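Local coordinates for malonyl CoA-acyl carrier protein transacylase (Burkholderia pseudomallei, PDB 3G87) that probably catalyses transfer of the malonyl group from malonyl-CoA to holo-acyl carrier protein, giving malonyl-ACP and free CoA, at residues His147-Thr152 against Ala173-Leu178; Ala153-Asn158 against Val164-Ala169. One frame throughout, in Å; residues are numbered along the deposited sequence.

Contact 1: residues His147-Thr152 against Ala173-Leu178; sequences HGLVDT and ARAEAL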
loop_
_atom_site.group_PDB
_atom_site.type_symbol
_atom_site.label_atom_id
_atom_site.label_comp_id
_atom_site.label_asym_id
_atom_site.label_seq_id
_atom_site.Cartn_x
_atom_site.Cartn_y
_atom_site.Cartn_z
ATOM N N HIS A 147 -1.936 4.981 28.661
ATOM C CA HIS A 147 -1.366 3.738 29.049
ATOM C C HIS A 147 0.099 3.599 28.735
ATOM O O HIS A 147 0.568 2.549 28.635
ATOM C CB HIS A 147 -2.176 2.600 28.447
ATOM C CG HIS A 147 -3.611 2.615 28.846
ATOM N ND1 HIS A 147 -4.094 1.891 29.899
ATOM C CD2 HIS A 147 -4.653 3.309 28.372
ATOM C CE1 HIS A 147 -5.371 2.120 30.047
ATOM N NE2 HIS A 147 -5.734 2.981 29.133
ATOM N N GLY A 148 0.817 4.679 28.567
ATOM C CA GLY A 148 2.295 4.597 28.363
ATOM C C GLY A 148 2.800 3.847 27.116
ATOM O O GLY A 148 3.966 3.388 27.065
ATOM N N LEU A 149 1.980 3.766 26.090
ATOM C CA LEU A 149 2.413 3.267 24.815
ATOM C C LEU A 149 3.085 4.360 23.981
ATOM O O LEU A 149 2.554 4.836 23.023
ATOM C CB LEU A 149 1.260 2.629 24.097
ATOM C CG LEU A 149 0.503 1.634 24.939
ATOM C CD1 LEU A 149 -0.543 0.946 24.188
ATOM C CD2 LEU A 149 1.388 0.649 25.588
ATOM N N VAL A 150 4.275 4.714 24.395
ATOM C CA VAL A 150 4.962 5.902 23.952
ATOM C C VAL A 150 5.541 5.846 22.549
ATOM O O VAL A 150 5.687 6.839 21.932
ATOM C CB VAL A 150 6.044 6.342 24.962
ATOM C CG1 VAL A 150 5.418 6.620 26.253
ATOM C CG2 VAL A 150 7.116 5.297 25.103
ATOM N N ASP A 151 5.844 4.672 22.064
ATOM C CA ASP A 151 6.457 4.507 20.784
ATOM C C ASP A 151 5.508 3.954 19.759
ATOM O O ASP A 151 5.902 3.513 18.749
ATOM C CB ASP A 151 7.661 3.611 20.934
ATOM C CG ASP A 151 8.780 4.278 21.653
ATOM O OD1 ASP A 151 8.993 5.426 21.400
ATOM O OD2 ASP A 151 9.448 3.658 22.463
ATOM N N THR A 152 4.237 4.027 20.053
ATOM C CA THR A 152 3.209 3.531 19.206
ATOM C C THR A 152 2.445 4.686 18.616
ATOM O O THR A 152 2.071 5.553 19.324
ATOM C CB THR A 152 2.279 2.602 19.982
ATOM O OG1 THR A 152 3.026 1.533 20.483
ATOM C CG2 THR A 152 1.205 2.052 19.134
ATOM N N ALA A 173 1.104 -5.458 21.699
ATOM C CA ALA A 173 0.540 -6.539 22.463
ATOM C C ALA A 173 -0.340 -6.037 23.614
ATOM O O ALA A 173 -1.459 -6.414 23.749
ATOM C CB ALA A 173 1.646 -7.390 22.976
ATOM N N ARG A 174 0.181 -5.107 24.405
ATOM C CA ARG A 174 -0.613 -4.468 25.448
ATOM C C ARG A 174 -1.798 -3.666 24.993
ATOM O O ARG A 174 -2.691 -3.525 25.730
ATOM C CB ARG A 174 0.235 -3.654 26.391
ATOM C CG ARG A 174 1.550 -4.191 26.510
ATOM C CD ARG A 174 2.127 -4.196 27.846
ATOM N NE ARG A 174 3.542 -4.461 27.681
ATOM C CZ ARG A 174 4.372 -5.018 28.554
ATOM N NH1 ARG A 174 3.986 -5.428 29.737
ATOM N NH2 ARG A 174 5.624 -5.161 28.181
ATOM N N ALA A 175 -1.788 -3.165 23.775
ATOM C CA ALA A 175 -2.900 -2.436 23.221
ATOM C C ALA A 175 -4.139 -3.255 23.072
ATOM O O ALA A 175 -5.200 -2.713 23.164
ATOM C CB ALA A 175 -2.547 -1.835 21.911
ATOM N N GLU A 176 -3.992 -4.547 22.843
ATOM C CA GLU A 176 -5.137 -5.411 22.655
ATOM C C GLU A 176 -6.212 -5.202 23.666
ATOM O O GLU A 176 -7.334 -5.032 23.342
ATOM C CB GLU A 176 -4.785 -6.898 22.618
ATOM C CG GLU A 176 -6.016 -7.769 22.681
ATOM C CD GLU A 176 -5.878 -9.152 22.081
ATOM O OE1 GLU A 176 -6.616 -9.501 21.174
ATOM O OE2 GLU A 176 -5.081 -9.918 22.557
ATOM N N ALA A 177 -5.822 -5.238 24.905
ATOM C CA ALA A 177 -6.702 -5.017 25.986
ATOM C C ALA A 177 -7.345 -3.644 25.974
ATOM O O ALA A 177 -8.346 -3.473 26.595
ATOM C CB ALA A 177 -5.978 -5.236 27.249
ATOM N N LEU A 178 -6.773 -2.677 25.274
ATOM C CA LEU A 178 -7.300 -1.329 25.344
ATOM C C LEU A 178 -8.302 -1.002 24.301
ATOM O O LEU A 178 -8.961 -0.036 24.400
ATOM C CB LEU A 178 -6.204 -0.289 25.314
ATOM C CG LEU A 178 -5.030 -0.505 26.223
ATOM C CD1 LEU A 178 -3.923 0.360 25.893
ATOM C CD2 LEU A 178 -5.438 -0.348 27.595
#
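His-147 and Leu-178 each set CG anti to their own carbonyl carbon (chi1 -58° and -47°), and this brings the imidazole ring and the isobutyl group antiparallel alongside one another. Methyl CD2 of Leu-178 comes to rest squarely over one face of the ring: it lies 3.5 Å from the centroid of the His-147 imidazole, only 10° off the ring normal, a clear CH-pi contact. The other branch, CD1 of Leu-178, reaches the root of the ring, 3.7 Å from CG of His-147.

That same CD1 is shared with Leu-149. Leu-149 and Leu-178 approach tip to tip, with CD1 of Leu-149 3.8 Å from CD1 of Leu-178, and the Leu-149 methyl also touches CB of Ala-175 at 4.1 Å. Leu-178 thus meets both residues of the loop: CD2 covers the ring, while CD1 lies between the root of the ring and the Leu-149 tip. The contact between the segments is made by apolar and CH-pi packing, with 199 Å² buried in all.

Backbone turns place the two side chains of 147-152. Gly-148, at positive phi, is the C-prime residue of a Schellman motif that ends helix 137-146, and Leu-149 centres an inverse gamma turn and begins a type I turn reaching Thr-152.

The contact packs the loop leading from helix 137-146 to strand 153-159 against helix 169-175 and the residues that follow it. Leu-149 also rests on Leu-144 and Leu-178 on Thr-143, both of helix 137-146, while Ala-175 packs on Tyr-186 of strand 185-188.

Contact 2: residues Ala153-Asn158 against Val164-Ala169; sequences AIANDN and VISGPA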
loop_
_atom_site.group_PDB
_atom_site.type_symbol
_atom_site.label_atom_id
_atom_site.label_comp_id
_atom_site.label_asym_id
_atom_site.label_seq_id
_atom_site.Cartn_x
_atom_site.Cartn_y
_atom_site.Cartn_z
ATOM N N ALA A 153 2.230 4.667 17.308
ATOM C CA ALA A 153 1.477 5.719 16.607
ATOM C C ALA A 153 0.564 5.209 15.476
ATOM O O ALA A 153 0.565 4.023 15.133
ATOM C CB ALA A 153 2.495 6.765 16.051
ATOM N N ILE A 154 -0.196 6.105 14.853
ATOM C CA ILE A 154 -0.968 5.707 13.727
ATOM C C ILE A 154 -0.057 5.514 12.490
ATOM O O ILE A 154 0.744 6.407 12.124
ATOM C CB ILE A 154 -2.042 6.729 13.382
ATOM C CG1 ILE A 154 -2.767 7.202 14.643
ATOM C CG2 ILE A 154 -2.966 6.175 12.272
ATOM C CD1 ILE A 154 -3.790 6.277 15.176
ATOM N N ALA A 155 -0.229 4.369 11.843
ATOM C CA ALA A 155 0.553 4.041 10.665
ATOM C C ALA A 155 -0.233 4.110 9.354
ATOM O O ALA A 155 0.348 4.443 8.315
ATOM C CB ALA A 155 1.159 2.636 10.828
ATOM N N ASN A 156 -1.511 3.693 9.400
ATOM C CA ASN A 156 -2.480 3.793 8.314
ATOM C C ASN A 156 -3.695 4.565 8.786
ATOM O O ASN A 156 -4.259 4.239 9.791
ATOM C CB ASN A 156 -3.040 2.414 7.918
ATOM C CG ASN A 156 -2.029 1.480 7.263
ATOM O OD1 ASN A 156 -0.817 1.771 7.144
ATOM N ND2 ASN A 156 -2.544 0.324 6.794
ATOM N N ASP A 157 -4.136 5.576 8.057
ATOM C CA ASP A 157 -5.446 6.097 8.327
ATOM C C ASP A 157 -6.288 5.695 7.137
ATOM O O ASP A 157 -6.210 6.316 6.077
ATOM C CB ASP A 157 -5.426 7.609 8.493
ATOM C CG ASP A 157 -6.830 8.190 8.557
ATOM O OD1 ASP A 157 -7.812 7.467 8.927
ATOM O OD2 ASP A 157 -6.957 9.362 8.185
ATOM N N ASN A 158 -7.068 4.642 7.327
ATOM C CA ASN A 158 -7.728 3.952 6.232
ATOM C C ASN A 158 -9.165 4.409 5.934
ATOM O O ASN A 158 -9.552 4.562 4.764
ATOM C CB ASN A 158 -7.661 2.432 6.469
ATOM C CG ASN A 158 -6.330 1.876 6.085
ATOM O OD1 ASN A 158 -5.648 2.456 5.256
ATOM N ND2 ASN A 158 -5.920 0.781 6.704
ATOM N N VAL A 164 -4.654 1.842 11.548
ATOM C CA VAL A 164 -3.632 0.908 11.933
ATOM C C VAL A 164 -2.546 1.561 12.747
ATOM O O VAL A 164 -2.072 2.590 12.442
ATOM C CB VAL A 164 -3.002 0.208 10.708
ATOM C CG1 VAL A 164 -2.184 -0.941 11.096
ATOM C CG2 VAL A 164 -3.992 -0.171 9.768
ATOM N N ILE A 165 -2.163 0.895 13.800
ATOM C CA ILE A 165 -1.117 1.329 14.654
ATOM C C ILE A 165 0.078 0.470 14.490
ATOM O O ILE A 165 -0.007 -0.634 14.081
ATOM C CB ILE A 165 -1.512 1.281 16.144
ATOM C CG1 ILE A 165 -2.069 -0.067 16.498
ATOM C CG2 ILE A 165 -2.465 2.381 16.511
ATOM C CD1 ILE A 165 -2.535 -0.155 17.845
ATOM N N SER A 166 1.212 1.039 14.802
ATOM C CA SER A 166 2.421 0.314 14.888
ATOM C C SER A 166 3.318 0.865 15.934
ATOM O O SER A 166 3.230 1.988 16.286
ATOM C CB SER A 166 3.105 0.121 13.515
ATOM O OG SER A 166 3.488 1.288 12.960
ATOM N N GLY A 167 4.160 -0.010 16.436
ATOM C CA GLY A 167 5.122 0.257 17.469
ATOM C C GLY A 167 5.860 -0.969 17.889
ATOM O O GLY A 167 5.794 -1.955 17.230
ATOM N N PRO A 168 6.564 -0.915 19.006
ATOM C CA PRO A 168 7.202 -2.121 19.523
ATOM C C PRO A 168 6.208 -3.217 19.821
ATOM O O PRO A 168 5.131 -2.947 20.268
ATOM C CB PRO A 168 7.883 -1.650 20.786
ATOM C CG PRO A 168 7.922 -0.265 20.692
ATOM C CD PRO A 168 6.783 0.203 19.904
ATOM N N ALA A 169 6.588 -4.431 19.532
ATOM C CA ALA A 169 5.744 -5.606 19.670
ATOM C C ALA A 169 4.982 -5.696 20.990
ATOM O O ALA A 169 3.781 -5.988 21.015
ATOM C CB ALA A 169 6.603 -6.882 19.439
#
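Strands 153-158 and 164-168 run antiparallel at 137°, and a classic beta bulge breaks their register. Ala-153 and Ser-166 form a hydrogen-bonded pair, N of Ala-153 to O of Ser-166 at 3.0 Å and N of Ser-166 to O of Ala-153 at 3.1 Å. Beyond the non-hydrogen-bonded pair Ile-154 and Ile-165, both Ala-155 and Asn-156 face Val-164. Its carbonyl O takes N of Ala-155 at 2.6 Å and, at a more bent C=O angle of 127°, N of Asn-156 at 3.3 Å. Val-164 N in turn donates to Asn-156 O.

Val-164 has CG1 anti to its backbone N (chi1 -167°), which leaves CG2 beside that N and 3.3 Å from CB of Asn-156, the two side chains running alongside. CB of Ala-155 meets OG of Ser-166 at 3.4 Å; that hydroxyl is hydrogen-bonded to Phe-195 O. ND2 of Asn-158 touches CG2 of Val-164, while OD1 is hydrogen-bonded to His-91 NE2.

Strand 153-159 is outermost in the four-stranded antiparallel sheet, with backbone bonds from Ala-155 and Asp-157 to Val-249; strand 162-168 separates it from strand 127-133, whose Met-129 touches Val-164 and Ser-166. Ile-154 and Ile-165 pack on Ile-140 of helix 137-146.

In the fold
Contact 2 is nested within the chain loop closed by contact 1, and their centres lie about 11 Å apart. Through Pro-168, at the N-cap position, the second strand of contact 2 leads straight into the helix of contact 1. The two touch where the loop enters its strand: CG2 of Thr-152 is 3.5 Å from O of Ser-166, and O of Asp-151 is 3.6 Å from CD of Pro-168. The centre of contact 1 lies about 24 Å from the centre of the chain, against about 14 Å for contact 2. Contact 2 borders the probable nucleophile elbow around Ser-92, bonding His-91 through Asn-158, with the Asn-156 side chain near Ser-92 without touching it.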